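Local coordinates for angiopoietin-related protein 6 (Homo sapiens, PDB 6Y43) that is a secreted angiopoietin-like factor whose fibrinogen-like globe binds calcium and probably mediates recognition of partner molecules, at residues Asp156-Ser159 and Gly160-Leu164. Sequence-based numbering, arbitrary orientation.
Sequences DSYS and GNCAL. With CA (calcium ion), chain B.
The ring of Tyr158 lies against the backbone of Gly160, whose N sits over one ring face, 3.3 Å from CD2 and offset toward the rim. With CG anti to the backbone N (chi1 -176°), the ring swings to the side of its own carbonyl carbon and lies along the chain leading to Gly160, while CB of the same tyrosine packs 3.4 Å from SG of Cys162. That sulfur approaches the ring obliquely, a sulfur-aromatic contact, and is itself tied to Cys175 by a disulfide.

Asp156 illustrates how one carboxylate can serve two tasks. Its OD1 binds the calcium ion at 2.3 Å and also accepts from Tyr158 N, which comes from above the carboxylate plane and closes an Asx turn. Its OD2 faces the start of helix 162-166 and takes the N-H of Cys162 nearly along the C-O axis at 2.9 Å; a water that donates to OD2 accepts from Ala163 N. Metal and helix start thus hold the group from both oxygens. The first turn of this helix is capped by Asn161, whose OD1 accepts from Leu164 N, while its ND2 reaches Val151 O.

With an alanine in place of Tyr158, the Gly160 backbone and the disulfide sulfur would probably lose their aromatic neighbour, opening a gap beside the loop.

The carbonyl oxygens of Tyr158 (2.5 Å from the calcium) and Gly160, two waters and Asp154 complete the coordination, a loop site running into an N-capped helix that is characteristic of the calcium-binding fibrinogen C-terminal globular domain.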
# COMPACT_ATOMS: atom_id res chain seq x y z
N ASP A 156 -16.64 2.29 8.74
CA ASP A 156 -16.49 0.85 8.62
C ASP A 156 -17.83 0.16 8.90
O ASP A 156 -18.88 0.78 9.09
CB ASP A 156 -15.37 0.36 9.55
CG ASP A 156 -15.66 0.59 11.02
OD1 ASP A 156 -16.81 0.35 11.47
OD2 ASP A 156 -14.72 0.94 11.76
N SER A 157 -17.78 -1.16 8.90
CA SER A 157 -18.97 -1.99 9.09
C SER A 157 -18.99 -2.63 10.47
O SER A 157 -19.69 -3.62 10.68
CB SER A 157 -19.04 -3.04 7.99
OG SER A 157 -19.24 -2.42 6.73
N TYR A 158 -18.26 -2.05 11.42
CA TYR A 158 -18.12 -2.53 12.78
C TYR A 158 -18.92 -1.67 13.74
O TYR A 158 -19.11 -0.48 13.53
CB TYR A 158 -16.65 -2.53 13.19
CG TYR A 158 -16.36 -3.10 14.55
CD1 TYR A 158 -16.88 -4.32 14.96
CD2 TYR A 158 -15.54 -2.40 15.43
CE1 TYR A 158 -16.59 -4.84 16.21
CE2 TYR A 158 -15.22 -2.91 16.67
CZ TYR A 158 -15.77 -4.12 17.07
OH TYR A 158 -15.47 -4.61 18.32
N SER A 159 -19.42 -2.30 14.80
CA SER A 159 -20.20 -1.60 15.82
C SER A 159 -19.40 -0.49 16.46
O SER A 159 -19.95 0.51 16.88
CB SER A 159 -20.67 -2.55 16.93
OG SER A 159 -21.01 -3.84 16.50
N GLY A 160 -18.11 -0.70 16.59
CA GLY A 160 -17.21 0.30 17.12
C GLY A 160 -16.35 0.88 16.07
O GLY A 160 -16.69 0.84 14.90
N ASN A 161 -15.25 1.43 16.46
CA ASN A 161 -14.37 2.22 15.59
C ASN A 161 -13.10 1.41 15.31
O ASN A 161 -12.16 1.40 16.10
CB ASN A 161 -14.04 3.56 16.27
CG ASN A 161 -13.28 4.50 15.34
OD1 ASN A 161 -12.54 4.08 14.44
ND2 ASN A 161 -13.40 5.78 15.61
N CYS A 162 -13.07 0.75 14.14
CA CYS A 162 -11.94 -0.13 13.86
C CYS A 162 -10.60 0.59 13.93
O CYS A 162 -9.63 0.07 14.49
CB CYS A 162 -12.10 -0.76 12.48
SG CYS A 162 -13.43 -1.92 12.35
N ALA A 163 -10.53 1.80 13.37
CA ALA A 163 -9.27 2.55 13.34
C ALA A 163 -8.78 2.88 14.75
O ALA A 163 -7.57 2.95 14.99
CB ALA A 163 -9.47 3.84 12.55
N LEU A 164 -9.70 3.14 15.67
CA LEU A 164 -9.34 3.43 17.06
C LEU A 164 -8.59 2.26 17.68
O LEU A 164 -7.65 2.46 18.46
CB LEU A 164 -10.60 3.73 17.87
CG LEU A 164 -10.46 4.05 19.36
CD1 LEU A 164 -9.72 5.35 19.56
CD2 LEU A 164 -11.84 4.12 20.00
CA CA B . -17.86 1.62 13.08
O HOH W 1 -12.57 2.76 11.49
O HOH W 2 -19.59 1.81 11.43
O HOH W 3 -19.55 2.47 14.61